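Local coordinates for protein Myo-inositol 2-dehydrogenase (Thermotoga maritima, PDB 3EZY) that catalyses the NAD(+)-dependent oxidation of myo-inositol to scyllo-inosose, probably as a step in myo-inositol degradation, at residues A[18-22]-A[43-47]; A[28-34]-A[49-55]; A[81-86]-A[106-111]; A[88-94]-A[115-121]; A[314-318]-A[331-335]. All coordinates share one frame; numbering follows the deposited sequence.

Interactions 1 to 4 all belong to the Rossmann fold, whereas interaction 5 lies across the molecule from interactions 1 and 2. Interactions 2 and 4 pair parallel strands at the two margins of one sheet and rest on backbone hydrogen bonds, interaction 4 being the more deeply buried. The helices of interaction 1 pack on the strands of interaction 2, through K44 and A18, and those of interaction 3 on the strands of interaction 4, where V81 meets V91. Both helix contacts combine apolar packing with charged groups at their solvent edge, although interaction 3 is mostly buried and interaction 1 only partly. Interaction 5 packs the last modelled residues on helix 306-325 by apolar side chains, with no hydrogen bond across it.

Interaction 1. Residues A[18-22]-A[43-47]; sequences AENLK and MKEKL
L47 presses its branched end against A18 and E19, linking helices 12-20 and 37-47, which pack beside each other against strand 27-33 of the Rossmann fold. The close-packed part is apolar. CG of L47 lies beside its own backbone N, opposite the carbonyl carbon (chi1 -58°); CD1 meets A18 CB at 3.8 Å and also nears E19 CG, while CD2 touches E19 CG at 3.7 Å. Beneath them L29 of strand 27-33 touches both A18 and L47. Toward solvent the contact becomes looser and charged. Beyond CG the E19 side chain is extended, and its carboxylate meets the ammonium of K46, with NZ 3.2 Å from OE2 in a hydrogen-bonded salt bridge. The two chains cross at about a right angle, and the ammonium approaches from above the carboxylate plane (63° out of it). The other oxygen of E19, OE1, makes a weak, long ion pair with R282. Putting an alanine at E19 would probably leave K46 without this anionic mate and open a gap beside CD2 of L47. On another margin K22, also exposed, bends at chi2 and chi4 across the leucine, which brings its NZ to 3.9 Å from L47 CB.

Interaction 2. Residues A[28-34]-A[49-55]; sequences ILYAISD and VEKAYKD
A31 pairs with K51 and I32 with A52 in parallel strands whose axes are turned 22° against each other, joined by the hydrogen bonds K51 N to Y30 O, I32 N to K51 O and Y53 N to I32 O, 2.8 to 3.1 Å long. Ahead of strand 51-53, V49 CG2 packs on L29 CD2 at 3.6 Å, and the other valine methyl, CG1, lies against the Y30 carbonyl. The Y30 ring runs alongside K51, pointing the same way, with CG of the lysine 3.6 Å from Y30 OH; that hydroxyl is hydrogen-bonded to N64. These strands belong to a beta-alpha-beta unit of the Rossmann fold, with helix 37-47 as the connection and 51-53 as the outermost strand of the sheet in this chain. Helix 37-47 covers one face through L40, which touches both I32 and A52. On the other face, the edge of the Y53 ring meets A31, CE2 lying 4.0 Å from A31 CB, and Y53 OH is held by D62. With OG anti to its own N (chi1 172°), S33 donates to Y53 O at 2.7 Å, from 34° outside the carbonyl plane. The same OG accepts from a water that also donates to K54 O.

Interaction 3. Residues A[81-86]-A[106-111]; sequences VIACAK and RMIEET
I82 and R106 cross at about a right angle. R106 is modelled in two conformers; in the one described, CD1 of the isoleucine rests 3.9 Å above the guanidinium plane, toward its rim, and the arginine's contacts are correspondingly less certain. V81 likewise crosses M107 nearly at right angles, its CG2 3.9 Å from M107 CE, whereas its CG1 meets T111 CG2 obliquely. The aliphatic part of E110 slants past I82, with CG 3.9 Å from I82 CG2, and A85 CB fits against E110 O at 3.4 Å. The helix segments run almost parallel, their axes 8.7 Å apart. E110 bends at chi2 to meet R106, whose NH2 donates to OE2 at 2.7 Å in this conformer. K86 NZ makes a long salt bridge to the other oxygen, OE1. This helix pair of the Rossmann domain is therefore apolar where V81 and T111 face strands 90-94 and 118-121, and ionic at its outer margin, where two cations beside one carboxylate would, in this conformer, tend to favour its ionised form.

Interaction 4. Residues A[88-94]-A[115-121]; sequences KKHVFCE and DVILFTG
With chi1 at -66°, H90 carries its ring beside its own backbone N and brings ND1 to I117 N, which donates at 3.1 Å in the plane of the ring. F92 and F119 lie on one face of the sheet, and with CG anti to the backbone N in both, F92 CD1 comes to 3.4 Å from F119 CD2. The rings meet obliquely, their planes 33° apart. F92 also reaches G121, its CZ 3.5 Å from the glycine CA. On the reverse face V91 CG1 and L118 CD1 lie side by side, 4.0 Å apart. The parallel strands are joined by the backbone hydrogen bonds V91 N to I117 O, F119 N to V91 O, C93 N to F119 O and G121 N to C93 O, all 2.8 to 2.9 Å long. E94, hydrogen-bonded through OE1 to H17, begins the Glu-Lys-Pro sequence known in this family. Helix 101-114 connects the two strands in a beta-alpha-beta unit of the Rossmann fold. Strand 67-70 flanks 90-94, helix 277-298 covers H90, F92, I117 and F119, and helix 77-86 lies against V91 and C93.

Interaction 5. Residues A[314-318]-A[331-335]; sequences LLGYA and LEEVI
The last modelled residues of the chain, following strand 329-330, fold back on helix 306-325, where V334 fits between L314 and Y317. Its CG2, anti to the backbone N, touches Y317 CB at 3.5 Å. Its other methyl, CG1, faces L314, with CD2 of that leucine 4.0 Å away, although the placement of CG1 is doubtful because it lies too close to the carbonyl of L331. L314 and V334 cross at a slant, and L314 CD1 also nears I335 CG1. Deeper in the contact L331 turns inward: its CD1 lies 4.2 Å from A318 CB and only 3.3 Å from L315 CD2, tighter than normal carbon packing. L315 also touches F178 and V192, and L331 is hydrogen-bonded through its backbone to E190 of strand 189-197. The Y317 ring leads away, its OH hydrogen-bonded to L99 O. Were V334 a glycine, both methyls would be missing, which is likely to leave a gap over Y317 CB and L314 and let the tail shift. No hydrogen bond crosses between 314-318 and 331-335, which implies that against these helix residues the tail relies on aliphatic packing, its polar anchors, such as the E333 salt bridge to R327, lying elsewhere.

Interaction 1. Residues A[18-22]-A[43-47]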
# COMPACT_ATOMS: atom_id res chain seq x y z
N ALA A 18 -31.07 18.93 0.17
CA ALA A 18 -32.49 18.73 -0.16
C ALA A 18 -32.74 17.30 -0.65
O ALA A 18 -33.73 16.68 -0.28
CB ALA A 18 -32.92 19.72 -1.25
N GLU A 19 -31.84 16.80 -1.51
CA GLU A 19 -31.92 15.42 -2.01
C GLU A 19 -31.67 14.40 -0.90
O GLU A 19 -32.37 13.38 -0.85
CB GLU A 19 -31.01 15.22 -3.23
CG GLU A 19 -31.63 15.89 -4.50
CD GLU A 19 -30.67 16.04 -5.67
OE1 GLU A 19 -29.51 15.55 -5.57
OE2 GLU A 19 -31.07 16.67 -6.69
N ASN A 20 -30.72 14.67 -0.00
CA ASN A 20 -30.41 13.77 1.12
C ASN A 20 -31.58 13.60 2.09
O ASN A 20 -31.67 12.59 2.78
CB ASN A 20 -29.16 14.22 1.91
CG ASN A 20 -27.84 13.83 1.20
OD1 ASN A 20 -27.84 13.05 0.26
ND2 ASN A 20 -26.72 14.37 1.66
N LEU A 21 -32.46 14.58 2.17
CA LEU A 21 -33.59 14.48 3.07
C LEU A 21 -34.47 13.24 2.85
O LEU A 21 -35.08 12.77 3.79
CB LEU A 21 -34.37 15.78 3.15
CG LEU A 21 -33.62 16.73 4.11
CD1 LEU A 21 -33.97 18.21 3.91
CD2 LEU A 21 -33.78 16.34 5.58
N LYS A 22 -34.51 12.68 1.64
CA LYS A 22 -35.18 11.39 1.40
C LYS A 22 -34.45 10.21 2.05
O LYS A 22 -35.02 9.14 2.25
CB LYS A 22 -35.30 11.13 -0.08
CG LYS A 22 -35.92 12.30 -0.83
CD LYS A 22 -35.55 13.63 -0.19
CE LYS A 22 -35.89 14.74 -1.14
NZ LYS A 22 -37.19 14.46 -1.81
N MET A 43 -36.94 22.28 -9.19
CA MET A 43 -36.61 21.46 -8.02
C MET A 43 -37.88 21.10 -7.25
O MET A 43 -37.98 20.01 -6.67
CB MET A 43 -35.58 22.13 -7.10
CG MET A 43 -34.07 21.84 -7.45
SD MET A 43 -33.67 20.08 -7.76
CE MET A 43 -33.57 20.10 -9.53
N LYS A 44 -38.87 21.99 -7.25
CA LYS A 44 -40.11 21.66 -6.57
C LYS A 44 -40.70 20.43 -7.20
O LYS A 44 -41.15 19.51 -6.53
CB LYS A 44 -41.12 22.81 -6.66
CG LYS A 44 -42.35 22.61 -5.76
CD LYS A 44 -43.48 23.50 -6.25
CE LYS A 44 -44.53 23.70 -5.23
NZ LYS A 44 -45.24 22.44 -4.97
N GLU A 45 -40.71 20.41 -8.53
CA GLU A 45 -41.29 19.28 -9.20
C GLU A 45 -40.43 18.01 -9.14
O GLU A 45 -40.96 16.92 -8.93
CB GLU A 45 -41.63 19.63 -10.64
CG GLU A 45 -42.76 18.79 -11.15
CD GLU A 45 -42.90 18.88 -12.64
OE1 GLU A 45 -41.95 19.42 -13.28
OE2 GLU A 45 -43.94 18.42 -13.16
N LYS A 46 -39.11 18.15 -9.29
CA LYS A 46 -38.24 16.98 -9.20
C LYS A 46 -38.37 16.33 -7.83
O LYS A 46 -38.51 15.11 -7.71
CB LYS A 46 -36.78 17.40 -9.46
CG LYS A 46 -35.77 16.25 -9.63
CD LYS A 46 -34.34 16.81 -9.65
CE LYS A 46 -33.28 15.71 -9.85
NZ LYS A 46 -32.96 14.99 -8.58
N LEU A 47 -38.36 17.14 -6.77
CA LEU A 47 -38.33 16.52 -5.45
C LEU A 47 -39.69 16.37 -4.77
O LEU A 47 -39.77 15.91 -3.64
CB LEU A 47 -37.33 17.26 -4.52
CG LEU A 47 -35.88 17.33 -5.00
CD1 LEU A 47 -35.03 18.02 -3.98
CD2 LEU A 47 -35.29 15.94 -5.31

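Interaction 2. Residues A[28-34]-A[49-55]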
# COMPACT_ATOMS: atom_id res chain seq x y z
N ILE A 28 -38.50 15.53 6.93
CA ILE A 28 -38.87 15.69 5.52
C ILE A 28 -38.57 17.05 4.96
O ILE A 28 -38.60 18.06 5.66
CB ILE A 28 -40.36 15.37 5.17
CG1 ILE A 28 -41.32 16.39 5.78
CG2 ILE A 28 -40.73 13.90 5.45
CD1 ILE A 28 -42.49 16.66 4.88
N LEU A 29 -38.32 17.05 3.66
CA LEU A 29 -38.18 18.28 2.91
C LEU A 29 -39.57 18.87 2.67
O LEU A 29 -40.30 18.38 1.84
CB LEU A 29 -37.54 18.00 1.56
CG LEU A 29 -37.30 19.23 0.67
CD1 LEU A 29 -36.36 20.25 1.35
CD2 LEU A 29 -36.69 18.74 -0.60
N TYR A 30 -39.90 19.94 3.40
CA TYR A 30 -41.23 20.53 3.33
C TYR A 30 -41.24 21.75 2.43
O TYR A 30 -42.25 22.01 1.76
CB TYR A 30 -41.74 20.90 4.72
CG TYR A 30 -43.01 21.71 4.71
CD1 TYR A 30 -44.25 21.09 4.60
CD2 TYR A 30 -42.99 23.09 4.82
CE1 TYR A 30 -45.42 21.82 4.58
CE2 TYR A 30 -44.15 23.82 4.80
CZ TYR A 30 -45.36 23.18 4.69
OH TYR A 30 -46.54 23.91 4.69
N ALA A 31 -40.17 22.54 2.47
CA ALA A 31 -40.13 23.79 1.71
C ALA A 31 -38.76 24.06 1.13
O ALA A 31 -37.74 23.73 1.73
CB ALA A 31 -40.56 24.99 2.58
N ILE A 32 -38.74 24.70 -0.03
CA ILE A 32 -37.50 25.16 -0.61
C ILE A 32 -37.63 26.62 -0.99
O ILE A 32 -38.75 27.13 -1.20
CB ILE A 32 -37.09 24.32 -1.86
CG1 ILE A 32 -38.25 24.26 -2.90
CG2 ILE A 32 -36.59 22.95 -1.43
CD1 ILE A 32 -37.84 23.62 -4.22
N SER A 33 -36.50 27.31 -1.09
CA SER A 33 -36.53 28.70 -1.49
C SER A 33 -35.27 28.94 -2.29
O SER A 33 -34.20 28.39 -1.96
CB SER A 33 -36.57 29.64 -0.28
OG SER A 33 -36.40 31.00 -0.67
N ASP A 34 -35.40 29.74 -3.35
CA ASP A 34 -34.25 30.13 -4.13
C ASP A 34 -34.73 31.33 -4.92
O ASP A 34 -35.91 31.44 -5.23
CB ASP A 34 -33.82 28.98 -5.07
CG ASP A 34 -32.48 29.26 -5.77
OD1 ASP A 34 -32.47 29.84 -6.88
OD2 ASP A 34 -31.44 28.85 -5.25
N VAL A 49 -41.77 18.74 -3.54
CA VAL A 49 -41.76 19.53 -2.31
C VAL A 49 -43.10 20.25 -2.16
O VAL A 49 -43.59 20.82 -3.11
CB VAL A 49 -40.62 20.59 -2.30
CG1 VAL A 49 -40.49 21.21 -0.94
CG2 VAL A 49 -39.32 19.97 -2.74
N GLU A 50 -43.66 20.25 -0.97
CA GLU A 50 -44.91 20.97 -0.69
C GLU A 50 -44.93 22.46 -1.02
O GLU A 50 -45.87 22.93 -1.67
CB GLU A 50 -45.30 20.81 0.77
CG GLU A 50 -46.39 19.81 0.96
CD GLU A 50 -45.92 18.53 1.60
OE1 GLU A 50 -46.76 17.63 1.73
OE2 GLU A 50 -44.74 18.43 2.00
N LYS A 51 -43.93 23.20 -0.53
CA LYS A 51 -43.91 24.65 -0.67
C LYS A 51 -42.61 25.13 -1.33
O LYS A 51 -41.51 24.68 -0.99
CB LYS A 51 -44.03 25.30 0.71
CG LYS A 51 -45.33 24.98 1.42
CD LYS A 51 -46.55 25.60 0.67
CE LYS A 51 -46.22 27.00 0.13
NZ LYS A 51 -47.40 27.69 -0.49
N ALA A 52 -42.72 26.07 -2.24
CA ALA A 52 -41.54 26.66 -2.81
C ALA A 52 -41.71 28.15 -2.67
O ALA A 52 -42.72 28.69 -3.08
CB ALA A 52 -41.41 26.27 -4.29
N TYR A 53 -40.72 28.83 -2.09
CA TYR A 53 -40.83 30.26 -1.83
C TYR A 53 -39.74 31.07 -2.51
O TYR A 53 -38.55 30.78 -2.33
CB TYR A 53 -40.72 30.52 -0.32
CG TYR A 53 -41.85 29.97 0.51
CD1 TYR A 53 -43.11 30.58 0.51
CD2 TYR A 53 -41.66 28.88 1.35
CE1 TYR A 53 -44.15 30.10 1.30
CE2 TYR A 53 -42.69 28.39 2.13
CZ TYR A 53 -43.94 29.01 2.10
OH TYR A 53 -44.98 28.54 2.89
N LYS A 54 -40.12 32.10 -3.25
CA LYS A 54 -39.16 33.05 -3.81
C LYS A 54 -38.48 33.87 -2.73
O LYS A 54 -37.28 34.14 -2.79
CB LYS A 54 -39.83 34.01 -4.80
CG LYS A 54 -40.10 33.41 -6.14
CD LYS A 54 -40.75 34.45 -7.08
CE LYS A 54 -40.11 35.84 -6.87
NZ LYS A 54 -40.06 36.60 -8.17
N ASP A 55 -39.24 34.24 -1.72
CA ASP A 55 -38.70 35.05 -0.62
C ASP A 55 -38.37 34.14 0.56
O ASP A 55 -39.25 33.51 1.09
CB ASP A 55 -39.77 36.05 -0.22
CG ASP A 55 -39.37 36.90 0.98
OD1 ASP A 55 -38.24 36.70 1.52
OD2 ASP A 55 -40.19 37.76 1.36
O HOH W 1 -34.64 32.68 -2.06

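Interaction 3. Residues A[81-86]-A[106-111]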
# COMPACT_ATOMS: atom_id res chain seq x y z
N VAL A 81 -30.01 33.94 9.23
CA VAL A 81 -29.90 33.21 10.50
C VAL A 81 -30.54 34.04 11.65
O VAL A 81 -31.17 33.50 12.56
CB VAL A 81 -28.42 32.89 10.83
CG1 VAL A 81 -28.26 32.54 12.35
CG2 VAL A 81 -27.91 31.75 9.94
N ILE A 82 -30.36 35.36 11.63
CA ILE A 82 -31.00 36.18 12.69
C ILE A 82 -32.54 36.15 12.58
O ILE A 82 -33.25 36.06 13.58
CB ILE A 82 -30.45 37.63 12.70
CG1 ILE A 82 -28.97 37.61 13.08
CG2 ILE A 82 -31.30 38.52 13.68
CD1 ILE A 82 -28.27 38.90 12.88
N ALA A 83 -33.03 36.17 11.35
CA ALA A 83 -34.43 35.96 11.04
C ALA A 83 -34.95 34.59 11.54
O ALA A 83 -36.06 34.50 12.08
CB ALA A 83 -34.65 36.10 9.50
N CYS A 84 -34.18 33.51 11.38
CA CYS A 84 -34.62 32.25 12.02
C CYS A 84 -34.73 32.41 13.54
O CYS A 84 -35.63 31.84 14.16
CB CYS A 84 -33.68 31.07 11.72
SG CYS A 84 -33.56 30.63 9.98
N ALA A 85 -33.78 33.09 14.18
CA ALA A 85 -33.86 33.19 15.65
C ALA A 85 -35.14 33.96 16.07
O ALA A 85 -35.87 33.55 16.96
CB ALA A 85 -32.61 33.85 16.22
N LYS A 86 -35.44 35.04 15.36
CA LYS A 86 -36.63 35.86 15.64
C LYS A 86 -37.88 35.05 15.38
O LYS A 86 -38.90 35.25 16.03
CB LYS A 86 -36.60 37.14 14.80
CG LYS A 86 -35.34 38.00 15.02
CD LYS A 86 -35.31 38.62 16.42
CE LYS A 86 -34.27 39.74 16.57
NZ LYS A 86 -34.08 40.53 15.30
N ARG A 106 -23.29 38.66 16.30
CA ARG A 106 -24.74 38.89 16.33
C ARG A 106 -25.56 37.62 16.11
O ARG A 106 -26.57 37.38 16.79
CB ARG A 106 -25.15 39.94 15.32
CG ARG A 106 -25.44 41.30 15.93
CD ARG A 106 -26.67 41.93 15.29
NE ARG A 106 -27.90 41.63 16.01
CZ ARG A 106 -29.11 41.96 15.57
NH1 ARG A 106 -29.23 42.61 14.42
NH2 ARG A 106 -30.19 41.65 16.28
N MET A 107 -25.13 36.80 15.14
CA MET A 107 -25.77 35.51 14.84
C MET A 107 -25.82 34.61 16.09
O MET A 107 -26.86 34.06 16.47
CB MET A 107 -25.00 34.83 13.67
CG MET A 107 -25.09 35.56 12.30
SD MET A 107 -23.83 35.13 11.02
CE MET A 107 -24.56 33.59 10.47
N ILE A 108 -24.67 34.45 16.73
CA ILE A 108 -24.58 33.70 17.98
C ILE A 108 -25.44 34.31 19.10
O ILE A 108 -26.20 33.61 19.75
CB ILE A 108 -23.11 33.63 18.44
CG1 ILE A 108 -22.28 32.74 17.49
CG2 ILE A 108 -23.02 33.18 19.89
CD1 ILE A 108 -20.75 32.93 17.65
N GLU A 109 -25.34 35.63 19.33
CA GLU A 109 -26.22 36.31 20.31
C GLU A 109 -27.73 36.07 20.13
O GLU A 109 -28.44 35.71 21.05
CB GLU A 109 -26.02 37.81 20.22
CG GLU A 109 -25.99 38.53 21.55
CD GLU A 109 -24.56 39.01 21.90
OE1 GLU A 109 -23.74 39.13 20.95
OE2 GLU A 109 -24.27 39.27 23.12
N GLU A 110 -28.22 36.31 18.92
CA GLU A 110 -29.68 36.17 18.64
C GLU A 110 -30.21 34.75 18.73
O GLU A 110 -31.29 34.50 19.30
CB GLU A 110 -30.02 36.78 17.28
CG GLU A 110 -29.56 38.21 17.19
CD GLU A 110 -30.54 39.15 17.89
OE1 GLU A 110 -31.74 38.85 17.85
OE2 GLU A 110 -30.10 40.15 18.51
N THR A 111 -29.46 33.79 18.21
CA THR A 111 -29.92 32.42 18.32
C THR A 111 -29.92 32.02 19.80
O THR A 111 -30.83 31.34 20.26
CB THR A 111 -29.07 31.42 17.46
OG1 THR A 111 -27.68 31.64 17.69
CG2 THR A 111 -29.33 31.62 15.96

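Interaction 4. Residues A[88-94]-A[115-121]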
# COMPACT_ATOMS: atom_id res chain seq x y z
N LYS A 88 -37.98 31.85 15.96
CA LYS A 88 -37.80 30.69 16.85
C LYS A 88 -37.69 29.38 16.07
O LYS A 88 -38.31 28.35 16.44
CB LYS A 88 -38.90 30.62 17.92
CG LYS A 88 -38.66 29.55 19.02
CD LYS A 88 -39.65 29.75 20.20
CE LYS A 88 -39.60 28.62 21.25
NZ LYS A 88 -40.35 27.37 20.84
N LYS A 89 -36.86 29.40 15.02
CA LYS A 89 -36.58 28.19 14.20
C LYS A 89 -35.13 27.73 14.35
O LYS A 89 -34.22 28.53 14.15
CB LYS A 89 -36.79 28.49 12.70
CG LYS A 89 -38.23 28.96 12.34
CD LYS A 89 -39.28 28.04 13.02
CE LYS A 89 -40.71 28.55 12.78
NZ LYS A 89 -41.02 28.63 11.32
N HIS A 90 -34.91 26.45 14.62
CA HIS A 90 -33.55 25.89 14.69
C HIS A 90 -32.84 26.05 13.36
O HIS A 90 -33.46 25.90 12.31
CB HIS A 90 -33.63 24.42 15.06
CG HIS A 90 -34.17 24.20 16.43
ND1 HIS A 90 -33.55 24.70 17.56
CD2 HIS A 90 -35.27 23.54 16.86
CE1 HIS A 90 -34.24 24.34 18.63
NE2 HIS A 90 -35.29 23.63 18.23
N VAL A 91 -31.55 26.40 13.37
CA VAL A 91 -30.91 26.81 12.12
C VAL A 91 -29.55 26.14 11.87
O VAL A 91 -28.68 26.11 12.77
CB VAL A 91 -30.86 28.39 11.93
CG1 VAL A 91 -30.21 29.09 13.09
CG2 VAL A 91 -30.12 28.78 10.64
N PHE A 92 -29.39 25.59 10.66
CA PHE A 92 -28.10 25.08 10.19
C PHE A 92 -27.63 26.07 9.14
O PHE A 92 -28.43 26.47 8.27
CB PHE A 92 -28.28 23.67 9.60
CG PHE A 92 -27.10 23.15 8.79
CD1 PHE A 92 -26.18 22.26 9.35
CD2 PHE A 92 -26.91 23.56 7.46
CE1 PHE A 92 -25.07 21.78 8.58
CE2 PHE A 92 -25.84 23.07 6.69
CZ PHE A 92 -24.91 22.19 7.26
N CYS A 93 -26.37 26.52 9.24
CA CYS A 93 -25.82 27.45 8.27
C CYS A 93 -24.58 26.87 7.58
O CYS A 93 -23.59 26.53 8.25
CB CYS A 93 -25.45 28.79 8.95
SG CYS A 93 -25.02 30.13 7.82
N GLU A 94 -24.61 26.84 6.25
CA GLU A 94 -23.45 26.39 5.50
C GLU A 94 -22.23 27.26 5.82
O GLU A 94 -22.37 28.45 6.21
CB GLU A 94 -23.74 26.43 3.97
CG GLU A 94 -24.14 25.06 3.38
CD GLU A 94 -23.13 23.96 3.79
OE1 GLU A 94 -23.54 22.86 4.21
OE2 GLU A 94 -21.91 24.22 3.69
N ASP A 115 -33.05 30.92 22.09
CA ASP A 115 -32.93 29.55 22.54
C ASP A 115 -33.13 28.55 21.40
O ASP A 115 -33.82 27.54 21.59
CB ASP A 115 -33.95 29.24 23.65
CG ASP A 115 -33.60 27.96 24.40
OD1 ASP A 115 -32.39 27.79 24.69
OD2 ASP A 115 -34.50 27.14 24.71
N VAL A 116 -32.56 28.82 20.21
CA VAL A 116 -32.61 27.82 19.12
C VAL A 116 -31.18 27.45 18.76
O VAL A 116 -30.28 28.26 18.97
CB VAL A 116 -33.28 28.36 17.84
CG1 VAL A 116 -34.77 28.72 18.10
CG2 VAL A 116 -32.51 29.54 17.33
N ILE A 117 -30.99 26.25 18.21
CA ILE A 117 -29.70 25.74 17.73
C ILE A 117 -29.16 26.57 16.58
O ILE A 117 -29.89 26.92 15.66
CB ILE A 117 -29.89 24.28 17.24
CG1 ILE A 117 -30.21 23.37 18.41
CG2 ILE A 117 -28.69 23.74 16.53
CD1 ILE A 117 -30.65 21.99 17.93
N LEU A 118 -27.86 26.85 16.65
CA LEU A 118 -27.08 27.35 15.52
C LEU A 118 -25.98 26.31 15.23
O LEU A 118 -25.08 26.12 16.03
CB LEU A 118 -26.46 28.72 15.80
CG LEU A 118 -25.51 29.25 14.69
CD1 LEU A 118 -26.18 29.19 13.31
CD2 LEU A 118 -25.04 30.69 15.00
N PHE A 119 -26.10 25.62 14.11
CA PHE A 119 -25.18 24.53 13.72
C PHE A 119 -24.37 25.04 12.52
O PHE A 119 -24.95 25.46 11.54
CB PHE A 119 -26.01 23.31 13.30
CG PHE A 119 -25.22 22.01 13.10
CD1 PHE A 119 -25.45 20.92 13.93
CD2 PHE A 119 -24.28 21.90 12.09
CE1 PHE A 119 -24.78 19.71 13.76
CE2 PHE A 119 -23.57 20.70 11.91
CZ PHE A 119 -23.83 19.61 12.76
N THR A 120 -23.05 24.99 12.60
CA THR A 120 -22.20 25.48 11.55
C THR A 120 -21.84 24.32 10.65
O THR A 120 -21.46 23.25 11.13
CB THR A 120 -20.88 26.05 12.11
OG1 THR A 120 -21.19 27.21 12.89
CG2 THR A 120 -19.93 26.49 10.96
N GLY A 121 -21.94 24.52 9.33
CA GLY A 121 -21.79 23.44 8.38
C GLY A 121 -20.34 23.08 8.06
O GLY A 121 -19.93 23.19 6.89
O HOH W 2 -21.69 21.69 5.50

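Interaction 5. Residues A[314-318]-A[331-335]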
# COMPACT_ATOMS: atom_id res chain seq x y z
N LEU A 314 -11.64 33.60 13.05
CA LEU A 314 -10.57 34.34 13.71
C LEU A 314 -9.20 33.81 13.27
O LEU A 314 -8.30 34.59 13.03
CB LEU A 314 -10.71 34.28 15.23
CG LEU A 314 -11.83 35.17 15.84
CD1 LEU A 314 -12.21 34.71 17.22
CD2 LEU A 314 -11.38 36.63 15.90
N LEU A 315 -9.06 32.50 13.14
CA LEU A 315 -7.78 31.93 12.70
C LEU A 315 -7.49 32.41 11.27
O LEU A 315 -6.34 32.67 10.91
CB LEU A 315 -7.82 30.41 12.81
CG LEU A 315 -7.71 29.94 14.27
CD1 LEU A 315 -8.19 28.48 14.44
CD2 LEU A 315 -6.25 30.10 14.70
N GLY A 316 -8.54 32.51 10.46
CA GLY A 316 -8.38 33.04 9.11
C GLY A 316 -7.87 34.49 9.11
O GLY A 316 -6.99 34.85 8.34
N TYR A 317 -8.46 35.35 9.95
CA TYR A 317 -8.01 36.72 10.04
C TYR A 317 -6.57 36.82 10.55
O TYR A 317 -5.79 37.66 10.04
CB TYR A 317 -9.00 37.54 10.88
CG TYR A 317 -10.12 38.04 9.99
CD1 TYR A 317 -9.84 38.79 8.85
CD2 TYR A 317 -11.43 37.72 10.23
CE1 TYR A 317 -10.86 39.22 7.99
CE2 TYR A 317 -12.46 38.17 9.41
CZ TYR A 317 -12.17 38.91 8.29
OH TYR A 317 -13.18 39.37 7.44
N ALA A 318 -6.21 35.99 11.53
CA ALA A 318 -4.80 35.94 12.00
C ALA A 318 -3.83 35.55 10.89
O ALA A 318 -2.76 36.14 10.76
CB ALA A 318 -4.65 34.97 13.22
N LEU A 331 -3.67 34.98 18.31
CA LEU A 331 -5.13 35.13 18.18
C LEU A 331 -5.66 36.38 18.90
O LEU A 331 -6.56 37.05 18.40
CB LEU A 331 -5.88 33.88 18.63
CG LEU A 331 -6.48 33.13 17.44
CD1 LEU A 331 -5.33 32.56 16.64
CD2 LEU A 331 -7.43 32.06 17.92
N GLU A 332 -5.11 36.69 20.07
CA GLU A 332 -5.45 37.93 20.77
C GLU A 332 -5.39 39.21 19.92
O GLU A 332 -6.25 40.07 20.08
CB GLU A 332 -4.59 38.10 22.01
CG GLU A 332 -4.61 36.87 22.87
CD GLU A 332 -4.97 37.17 24.31
OE1 GLU A 332 -4.03 37.25 25.15
OE2 GLU A 332 -6.19 37.33 24.60
N GLU A 333 -4.41 39.37 19.05
CA GLU A 333 -4.33 40.60 18.27
C GLU A 333 -5.50 40.70 17.32
O GLU A 333 -5.66 41.69 16.61
CB GLU A 333 -3.05 40.69 17.45
CG GLU A 333 -1.83 40.01 18.02
CD GLU A 333 -0.64 40.10 17.04
OE1 GLU A 333 0.37 39.34 17.22
OE2 GLU A 333 -0.72 40.95 16.12
N VAL A 334 -6.28 39.64 17.22
CA VAL A 334 -7.38 39.66 16.27
C VAL A 334 -8.73 39.59 17.00
O VAL A 334 -9.78 39.88 16.42
CB VAL A 334 -7.19 38.55 15.21
CG1 VAL A 334 -7.47 37.19 15.80
CG2 VAL A 334 -8.03 38.82 14.02
N ILE A 335 -8.69 39.20 18.27
CA ILE A 335 -9.88 39.07 19.11
C ILE A 335 -10.39 40.43 19.54
O ILE A 335 -10.54 41.34 18.70
CB ILE A 335 -9.59 38.21 20.36
CG1 ILE A 335 -9.59 36.72 19.98
CG2 ILE A 335 -10.59 38.51 21.48
CD1 ILE A 335 -9.44 35.77 21.17